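Local coordinates for pirin-like protein (Geobacillus kaustophilus, PDB 2P17), which is of unknown function but, as a member of the cupin-fold pirin family, binds one iron ion per subunit, at residues 63-68 and 236-241; 88-93 and 149-154; 164-169 and 186-191. All blocks are in the same frame, centred on the assembly; numbering follows the deposited sequence.

Interaction 1 (63-68 and 236-241)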
loop_
_atom_site.group_PDB
_atom_site.type_symbol
_atom_site.label_atom_id
_atom_site.label_comp_id
_atom_site.label_asym_id
_atom_site.label_seq_id
_atom_site.Cartn_x
_atom_site.Cartn_y
_atom_site.Cartn_z
ATOM N N VAL A 63 0.920 -4.426 -6.049
ATOM C CA VAL A 63 1.691 -3.226 -5.749
ATOM C C VAL A 63 2.670 -3.566 -4.654
ATOM O O VAL A 63 2.248 -3.944 -3.554
ATOM C CB VAL A 63 0.785 -2.077 -5.291
ATOM C CG1 VAL A 63 1.624 -0.823 -5.069
ATOM C CG2 VAL A 63 -0.289 -1.768 -6.347
ATOM N N THR A 64 3.965 -3.441 -4.956
ATOM C CA THR A 64 5.016 -3.795 -4.000
ATOM C C THR A 64 5.674 -2.543 -3.464
ATOM O O THR A 64 6.011 -1.653 -4.238
ATOM C CB THR A 64 6.126 -4.624 -4.669
ATOM O OG1 THR A 64 5.547 -5.646 -5.491
ATOM C CG2 THR A 64 7.035 -5.276 -3.628
ATOM N N TYR A 65 5.816 -2.462 -2.141
ATOM C CA TYR A 65 6.639 -1.442 -1.501
ATOM C C TYR A 65 7.820 -2.143 -0.841
ATOM O O TYR A 65 7.629 -3.077 -0.056
ATOM C CB TYR A 65 5.833 -0.629 -0.469
ATOM C CG TYR A 65 6.694 0.339 0.336
ATOM C CD1 TYR A 65 6.849 1.666 -0.063
ATOM C CD2 TYR A 65 7.358 -0.084 1.482
ATOM C CE1 TYR A 65 7.645 2.551 0.659
ATOM C CE2 TYR A 65 8.169 0.793 2.221
ATOM C CZ TYR A 65 8.308 2.102 1.802
ATOM O OH TYR A 65 9.112 2.959 2.537
ATOM N N VAL A 66 9.034 -1.718 -1.177
ATOM C CA VAL A 66 10.228 -2.309 -0.570
ATOM C C VAL A 66 10.618 -1.505 0.665
ATOM O O VAL A 66 10.951 -0.319 0.567
ATOM C CB VAL A 66 11.400 -2.401 -1.584
ATOM C CG1 VAL A 66 12.665 -2.880 -0.905
ATOM C CG2 VAL A 66 11.029 -3.334 -2.724
ATOM N N ILE A 67 10.543 -2.139 1.831
ATOM C CA ILE A 67 10.935 -1.477 3.075
ATOM C C ILE A 67 12.452 -1.413 3.149
ATOM O O ILE A 67 13.027 -0.348 3.418
ATOM C CB ILE A 67 10.352 -2.196 4.317
ATOM C CG1 ILE A 67 8.824 -2.304 4.217
ATOM C CG2 ILE A 67 10.776 -1.470 5.612
ATOM C CD1 ILE A 67 8.184 -3.229 5.261
ATOM N N SER A 68 13.101 -2.551 2.895
ATOM C CA SER A 68 14.550 -2.635 2.927
ATOM C C SER A 68 15.026 -3.738 1.991
ATOM O O SER A 68 14.253 -4.625 1.603
ATOM C CB SER A 68 15.052 -2.878 4.354
ATOM O OG SER A 68 14.592 -4.121 4.856
ATOM N N ARG A 236 6.703 6.636 10.561
ATOM C CA ARG A 236 6.706 6.352 9.135
ATOM C C ARG A 236 5.584 5.362 8.847
ATOM O O ARG A 236 5.473 4.350 9.525
ATOM C CB ARG A 236 8.055 5.789 8.682
ATOM C CG ARG A 236 8.197 5.688 7.171
ATOM C CD ARG A 236 9.650 5.419 6.784
ATOM N NE ARG A 236 9.854 5.534 5.342
ATOM C CZ ARG A 236 11.025 5.794 4.764
ATOM N NH1 ARG A 236 12.124 5.987 5.498
ATOM N NH2 ARG A 236 11.099 5.871 3.444
ATOM N N LEU A 237 4.745 5.662 7.857
ATOM C CA LEU A 237 3.600 4.798 7.569
ATOM C C LEU A 237 3.216 4.861 6.096
ATOM O O LEU A 237 3.571 5.801 5.391
ATOM C CB LEU A 237 2.405 5.167 8.460
ATOM C CG LEU A 237 1.773 6.554 8.270
ATOM C CD1 LEU A 237 0.818 6.626 7.077
ATOM C CD2 LEU A 237 1.044 6.949 9.544
ATOM N N LEU A 238 2.492 3.841 5.656
ATOM C CA LEU A 238 1.872 3.817 4.334
ATOM C C LEU A 238 0.364 3.837 4.489
ATOM O O LEU A 238 -0.190 3.061 5.250
ATOM C CB LEU A 238 2.306 2.567 3.562
ATOM C CG LEU A 238 3.781 2.501 3.165
ATOM C CD1 LEU A 238 4.123 1.078 2.772
ATOM C CD2 LEU A 238 4.094 3.476 2.050
ATOM N N LEU A 239 -0.293 4.733 3.761
ATOM C CA LEU A 239 -1.752 4.803 3.739
ATOM C C LEU A 239 -2.236 4.363 2.366
ATOM O O LEU A 239 -1.746 4.852 1.336
ATOM C CB LEU A 239 -2.232 6.231 4.041
ATOM C CG LEU A 239 -3.734 6.526 4.133
ATOM C CD1 LEU A 239 -4.005 7.680 5.084
ATOM C CD2 LEU A 239 -4.324 6.837 2.750
ATOM N N TYR A 240 -3.211 3.452 2.359
ATOM C CA TYR A 240 -3.786 2.920 1.129
ATOM C C TYR A 240 -5.284 3.135 1.184
ATOM O O TYR A 240 -5.918 2.747 2.160
ATOM C CB TYR A 240 -3.579 1.418 1.042
ATOM C CG TYR A 240 -2.164 0.891 1.050
ATOM C CD1 TYR A 240 -1.506 0.608 -0.147
ATOM C CD2 TYR A 240 -1.506 0.601 2.249
ATOM C CE1 TYR A 240 -0.212 0.043 -0.144
ATOM C CE2 TYR A 240 -0.222 0.042 2.255
ATOM C CZ TYR A 240 0.415 -0.226 1.052
ATOM O OH TYR A 240 1.676 -0.788 1.067
ATOM N N ALA A 241 -5.869 3.731 0.143
ATOM C CA ALA A 241 -7.318 3.874 0.095
ATOM C C ALA A 241 -7.745 3.855 -1.346
ATOM O O ALA A 241 -7.050 4.396 -2.197
ATOM C CB ALA A 241 -7.746 5.167 0.764
HETATM O O HOH W 1 2.422 -2.350 -1.121
#

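Interaction 2 (88-93 and 149-154)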
loop_
_atom_site.group_PDB
_atom_site.type_symbol
_atom_site.label_atom_id
_atom_site.label_comp_id
_atom_site.label_asym_id
_atom_site.label_seq_id
_atom_site.Cartn_x
_atom_site.Cartn_y
_atom_site.Cartn_z
ATOM N N VAL A 88 8.585 1.609 -5.102
ATOM C CA VAL A 88 7.322 0.900 -5.333
ATOM C C VAL A 88 7.258 0.425 -6.781
ATOM O O VAL A 88 7.862 1.024 -7.669
ATOM C CB VAL A 88 6.115 1.828 -4.974
ATOM C CG1 VAL A 88 4.771 1.283 -5.474
ATOM C CG2 VAL A 88 6.056 2.064 -3.453
ATOM N N GLN A 89 6.585 -0.696 -7.008
ATOM C CA GLN A 89 6.210 -1.079 -8.368
ATOM C C GLN A 89 4.725 -1.406 -8.427
ATOM O O GLN A 89 4.141 -1.902 -7.452
ATOM C CB GLN A 89 7.055 -2.249 -8.890
ATOM C CG GLN A 89 6.864 -3.527 -8.087
ATOM C CD GLN A 89 7.909 -4.610 -8.374
ATOM O OE1 GLN A 89 8.769 -4.465 -9.242
ATOM N NE2 GLN A 89 7.822 -5.710 -7.629
ATOM N N TRP A 90 4.132 -1.138 -9.582
ATOM C CA TRP A 90 2.705 -1.310 -9.798
ATOM C C TRP A 90 2.556 -2.215 -11.014
ATOM O O TRP A 90 2.884 -1.813 -12.134
ATOM C CB TRP A 90 2.074 0.054 -10.069
ATOM C CG TRP A 90 0.614 0.151 -9.764
ATOM C CD1 TRP A 90 -0.432 -0.379 -10.491
ATOM C CD2 TRP A 90 0.031 0.832 -8.653
ATOM N NE1 TRP A 90 -1.631 -0.053 -9.888
ATOM C CE2 TRP A 90 -1.372 0.679 -8.753
ATOM C CE3 TRP A 90 0.562 1.556 -7.566
ATOM C CZ2 TRP A 90 -2.252 1.219 -7.805
ATOM C CZ3 TRP A 90 -0.307 2.090 -6.624
ATOM C CH2 TRP A 90 -1.702 1.918 -6.750
HETATM N N MSE A 91 2.080 -3.436 -10.798
HETATM C CA MSE A 91 1.976 -4.375 -11.900
HETATM C C MSE A 91 0.517 -4.692 -12.159
HETATM O O MSE A 91 -0.170 -5.228 -11.296
HETATM C CB MSE A 91 2.757 -5.651 -11.610
HETATM C CG MSE A 91 2.815 -6.561 -12.824
HETATM SE SE MSE A 91 3.556 -8.325 -12.487
HETATM C CE MSE A 91 4.580 -7.962 -10.876
ATOM N N THR A 92 0.049 -4.336 -13.346
ATOM C CA THR A 92 -1.302 -4.681 -13.777
ATOM C C THR A 92 -1.231 -6.024 -14.489
ATOM O O THR A 92 -0.619 -6.126 -15.554
ATOM C CB THR A 92 -1.868 -3.610 -14.723
ATOM O OG1 THR A 92 -1.751 -2.330 -14.087
ATOM C CG2 THR A 92 -3.330 -3.888 -15.072
ATOM N N ALA A 93 -1.849 -7.050 -13.912
ATOM C CA ALA A 93 -1.797 -8.379 -14.538
ATOM C C ALA A 93 -2.786 -8.500 -15.696
ATOM O O ALA A 93 -2.458 -9.107 -16.711
ATOM C CB ALA A 93 -2.038 -9.471 -13.518
ATOM N N VAL A 149 3.600 10.863 -2.528
ATOM C CA VAL A 149 2.419 10.323 -3.181
ATOM C C VAL A 149 2.846 9.318 -4.251
ATOM O O VAL A 149 3.416 9.695 -5.270
ATOM C CB VAL A 149 1.541 11.439 -3.802
ATOM C CG1 VAL A 149 0.221 10.862 -4.302
ATOM C CG2 VAL A 149 1.294 12.553 -2.781
ATOM N N PHE A 150 2.546 8.040 -4.021
ATOM C CA PHE A 150 2.850 6.979 -4.981
ATOM C C PHE A 150 1.716 6.722 -5.955
ATOM O O PHE A 150 1.943 6.242 -7.067
ATOM C CB PHE A 150 3.232 5.686 -4.261
ATOM C CG PHE A 150 4.626 5.707 -3.713
ATOM C CD1 PHE A 150 5.695 5.404 -4.540
ATOM C CD2 PHE A 150 4.875 6.051 -2.383
ATOM C CE1 PHE A 150 6.995 5.415 -4.063
ATOM C CE2 PHE A 150 6.191 6.067 -1.889
ATOM C CZ PHE A 150 7.245 5.759 -2.737
ATOM N N SER A 151 0.498 7.046 -5.531
ATOM C CA SER A 151 -0.685 6.918 -6.383
ATOM C C SER A 151 -1.775 7.819 -5.853
ATOM O O SER A 151 -1.867 8.049 -4.644
ATOM C CB SER A 151 -1.173 5.468 -6.411
ATOM O OG SER A 151 -2.197 5.299 -7.384
ATOM N N GLY A 152 -2.606 8.342 -6.755
ATOM C CA GLY A 152 -3.713 9.191 -6.340
ATOM C C GLY A 152 -3.218 10.543 -5.894
ATOM O O GLY A 152 -2.306 11.111 -6.501
ATOM N N SER A 153 -3.832 11.075 -4.843
ATOM C CA SER A 153 -3.508 12.445 -4.456
ATOM C C SER A 153 -3.560 12.697 -2.969
ATOM O O SER A 153 -4.198 11.962 -2.215
ATOM C CB SER A 153 -4.460 13.419 -5.137
ATOM O OG SER A 153 -5.767 13.221 -4.641
ATOM N N SER A 154 -2.881 13.761 -2.569
ATOM C CA SER A 154 -2.902 14.195 -1.188
ATOM C C SER A 154 -2.947 15.714 -1.220
ATOM O O SER A 154 -1.994 16.352 -1.662
ATOM C CB SER A 154 -1.661 13.682 -0.467
ATOM O OG SER A 154 -1.741 13.886 0.940
#

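Interaction 3 (164-169 and 186-191)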
loop_
_atom_site.group_PDB
_atom_site.type_symbol
_atom_site.label_atom_id
_atom_site.label_comp_id
_atom_site.label_asym_id
_atom_site.label_seq_id
_atom_site.Cartn_x
_atom_site.Cartn_y
_atom_site.Cartn_z
ATOM N N ILE A 164 -6.276 2.007 -12.794
ATOM C CA ILE A 164 -7.565 1.550 -13.280
ATOM C C ILE A 164 -8.572 1.845 -12.156
ATOM O O ILE A 164 -9.344 2.799 -12.259
ATOM C CB ILE A 164 -7.489 0.071 -13.728
ATOM C CG1 ILE A 164 -6.625 -0.024 -15.000
ATOM C CG2 ILE A 164 -8.872 -0.486 -14.002
ATOM C CD1 ILE A 164 -6.128 -1.394 -15.329
ATOM N N VAL A 165 -8.555 1.064 -11.075
ATOM C CA VAL A 165 -9.279 1.458 -9.875
ATOM C C VAL A 165 -8.511 2.633 -9.265
ATOM O O VAL A 165 -7.310 2.513 -9.007
ATOM C CB VAL A 165 -9.363 0.303 -8.833
ATOM C CG1 VAL A 165 -9.819 0.820 -7.466
ATOM C CG2 VAL A 165 -10.304 -0.787 -9.311
ATOM N N PRO A 166 -9.189 3.775 -9.032
ATOM C CA PRO A 166 -8.511 4.863 -8.326
ATOM C C PRO A 166 -8.020 4.431 -6.955
ATOM O O PRO A 166 -8.810 3.965 -6.131
ATOM C CB PRO A 166 -9.602 5.942 -8.191
ATOM C CG PRO A 166 -10.543 5.663 -9.331
ATOM C CD PRO A 166 -10.569 4.149 -9.406
ATOM N N VAL A 167 -6.717 4.570 -6.736
ATOM C CA VAL A 167 -6.090 4.227 -5.462
ATOM C C VAL A 167 -5.204 5.381 -5.018
ATOM O O VAL A 167 -4.369 5.881 -5.783
ATOM C CB VAL A 167 -5.239 2.932 -5.569
ATOM C CG1 VAL A 167 -4.448 2.650 -4.276
ATOM C CG2 VAL A 167 -6.121 1.741 -5.909
ATOM N N THR A 168 -5.385 5.808 -3.781
ATOM C CA THR A 168 -4.470 6.746 -3.153
ATOM C C THR A 168 -3.513 5.967 -2.267
ATOM O O THR A 168 -3.944 5.212 -1.395
ATOM C CB THR A 168 -5.236 7.808 -2.373
ATOM O OG1 THR A 168 -5.845 8.707 -3.314
ATOM C CG2 THR A 168 -4.318 8.584 -1.416
HETATM N N MSE A 169 -2.223 6.124 -2.533
HETATM C CA MSE A 169 -1.181 5.463 -1.765
HETATM C C MSE A 169 -0.134 6.502 -1.438
HETATM O O MSE A 169 0.465 7.093 -2.339
HETATM C CB MSE A 169 -0.548 4.311 -2.544
HETATM C CG MSE A 169 0.570 3.623 -1.769
HETATM SE SE MSE A 169 1.362 2.232 -2.878
HETATM C CE MSE A 169 2.736 1.618 -1.640
ATOM N N GLY A 186 -15.369 10.357 0.235
ATOM C CA GLY A 186 -16.146 9.606 1.225
ATOM C C GLY A 186 -16.370 8.134 0.908
ATOM O O GLY A 186 -16.503 7.301 1.821
ATOM N N HIS A 187 -16.394 7.795 -0.378
ATOM C CA HIS A 187 -16.668 6.419 -0.769
ATOM C C HIS A 187 -15.404 5.552 -0.791
ATOM O O HIS A 187 -15.495 4.326 -0.944
ATOM C CB HIS A 187 -17.389 6.365 -2.120
ATOM C CG HIS A 187 -16.542 6.786 -3.279
ATOM N ND1 HIS A 187 -16.009 8.053 -3.395
ATOM C CD2 HIS A 187 -16.129 6.103 -4.374
ATOM C CE1 HIS A 187 -15.309 8.132 -4.513
ATOM N NE2 HIS A 187 -15.361 6.962 -5.124
ATOM N N TYR A 188 -14.228 6.162 -0.633
ATOM C CA TYR A 188 -13.000 5.360 -0.613
ATOM C C TYR A 188 -12.966 4.492 0.647
ATOM O O TYR A 188 -13.442 4.886 1.718
ATOM C CB TYR A 188 -11.751 6.240 -0.640
ATOM C CG TYR A 188 -11.232 6.662 -2.000
ATOM C CD1 TYR A 188 -12.082 6.901 -3.073
ATOM C CD2 TYR A 188 -9.860 6.860 -2.190
ATOM C CE1 TYR A 188 -11.576 7.318 -4.302
ATOM C CE2 TYR A 188 -9.343 7.270 -3.417
ATOM C CZ TYR A 188 -10.208 7.494 -4.466
ATOM O OH TYR A 188 -9.714 7.931 -5.686
ATOM N N ASN A 189 -12.354 3.323 0.498
ATOM C CA ASN A 189 -12.188 2.360 1.563
ATOM C C ASN A 189 -10.693 2.208 1.770
ATOM O O ASN A 189 -9.953 2.026 0.807
ATOM C CB ASN A 189 -12.843 1.036 1.142
ATOM C CG ASN A 189 -12.834 -0.020 2.245
ATOM O OD1 ASN A 189 -12.758 0.294 3.433
ATOM N ND2 ASN A 189 -12.952 -1.274 1.847
ATOM N N GLY A 190 -10.230 2.279 3.016
ATOM C CA GLY A 190 -8.795 2.206 3.224
ATOM C C GLY A 190 -8.322 1.925 4.625
ATOM O O GLY A 190 -9.104 1.626 5.537
ATOM N N PHE A 191 -7.012 2.033 4.779
ATOM C CA PHE A 191 -6.346 1.688 6.010
ATOM C C PHE A 191 -4.935 2.246 5.917
ATOM O O PHE A 191 -4.497 2.694 4.849
ATOM C CB PHE A 191 -6.304 0.152 6.184
ATOM C CG PHE A 191 -5.500 -0.551 5.127
ATOM C CD1 PHE A 191 -4.145 -0.775 5.329
ATOM C CD2 PHE A 191 -6.068 -0.909 3.912
ATOM C CE1 PHE A 191 -3.369 -1.374 4.346
ATOM C CE2 PHE A 191 -5.306 -1.507 2.914
ATOM C CZ PHE A 191 -3.959 -1.749 3.129
HETATM O O HOH W 2 -7.091 8.292 -5.871
#

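Interaction 1 (63-68 and 236-241)
Leu238 lays a methyl group over one face of the Tyr65 ring. Its CD1 sits 3.8 Å from the centroid of that ring, 19° from the ring normal, as a CH-pi contact. The methyl is shifted toward the CG side, within 3.6 Å of Tyr65 CG. The second methyl, CD2, reaches the far flank of the ring, 3.9 Å from Tyr65 CE1. With Tyr65 CG anti to the backbone N (chi1 173°), the ring is carried out toward strand 235-242. Beyond the ring, Tyr65 OH lies 3.6 Å from Arg236 NH2. The guanidinium plane is tilted 64° from the ring plane. The two groups meet through Glu171, whose OE2 is hydrogen-bonded to Tyr65 OH and forms a salt bridge with Arg236 NH2. A phenylalanine in place of Tyr65 would probably keep the methyl contact but leave Glu171 without its hydroxyl partner. Toward Val63, a water donates to Val63 O (2.9 Å) and also bonds to Tyr240 OH. Strands 60-66 and 235-242 face each other nearly antiparallel, their segment axes 10.9 Å apart, with no direct hydrogen bond between the segments. Leu112 and Leu114 of strand 109-117, Met169 of strand 167-174 and Leu195 of strand 189-196 pack around the contact.

Interaction 2 (88-93 and 149-154)
Val88 and Phe150 meet methyl to ring. CG2 of Val88 lies 3.7 Å from the centroid of the Phe150 ring and 20° off its normal, a CH-pi contact. It is offset toward one rim, 3.5 Å from both Phe150 CD1 and Phe150 CE1. The valine torsion decides which branch does the touching. CG1 is anti to the backbone N (chi1 167°), and this leaves CG2 anti to the carbonyl carbon and directed at the ring. Phe150 has its CG beside its own backbone N, with the ring turned nearly crosswise to the CA-CB-CG plane (chi2 -83°). A broad face is thereby presented to the valine.

Trp90 and Ser151 make the second meeting. The adjacent CZ3 and CH2 of the six-membered ring do the touching: CZ3 of Trp90 is 3.5 Å from Ser151 CB, and Trp90 CH2 is 3.5 Å from Ser151 OG. The serine approaches the indole obliquely. Its hydroxyl is engaged elsewhere: OG donates to Val167 O and accepts from Asn163 ND2. These two bonds fix its rotation, so toward the indole it makes packing contacts, with no hydrogen bond between them. At the far end of the indole, NE1 makes a weak hydrogen bond to Glu61.

All four residues are buried. Met169 touches both Val88 and Trp90. On the other face of strand 88-92, Gln89 bonds to Glu101, a predicted iron ligand. This is consistent with a strand that turns one face to the metal site and the other to the C-terminal cupin half, as in the bicupin fold of pirins. On the partner side, Phe150 and Ser151 both face Met169 of strand 167-174, a classic beta bulge where the chain turns a corner at Phe150.

Interaction 3 (164-169 and 186-191)
One water joins the hydroxyls of Tyr188 and Thr168. It lies 2.7 Å from Tyr188 OH and 2.9 Å from Thr168 OG1, and it sits in the plane of the tyrosine ring, at its edge. The threonine hydroxyl also has a weak hydrogen bond from the backbone N of Ser153. Thr168 turns OG1 beside its backbone N (chi1 -73°), which brings that oxygen to the ring edge as well, 3.8 Å from Tyr188 CE2. The two side chains cross at about a right angle. Tyr188 and Thr168 flank strand 235-242, which lies between strands 167-174 and 189-196 and pairs antiparallel with each. The backbones of Thr168 and Gly190 are therefore 8.9 Å apart, CA to CA, and the tyrosine spans the intervening strand, touching Ala241 on the way. These strands probably belong to the C-terminal cupin half of the bicupin fold known from pirins. Past the strand, the phenol reaches Pro166, with Tyr188 OH only 3.2 Å from Pro166 CB. The proline meets the ring obliquely, and its CB is 4.1 Å from Tyr188 CZ. One face of the neighbouring His187 imidazole is covered by Tyr188 CD1, while His187 NE2 bonds to Glu243.

The three contacts lie near the centre of the molecule. The centres of interactions 1 and 2 are about 10 Å apart, those of 2 and 3 about 11 Å, and those of 1 and 3 about 14 Å. Interactions 1 and 2 share the pairing of strands 60-66 and 88-92 on the iron-binding side. Strand 235-242 of interaction 1 lies between, and pairs with, strands 167-174 and 189-196 of interaction 3. Ser151 OG bonds to Val167 O, joining interactions 2 and 3. Along the chain, interaction 1 closes the longest loop, with interactions 2 and 3 in series inside it. Interactions 1 and 2 probably join the two cupin halves, and interaction 3 probably lies within the C-terminal one.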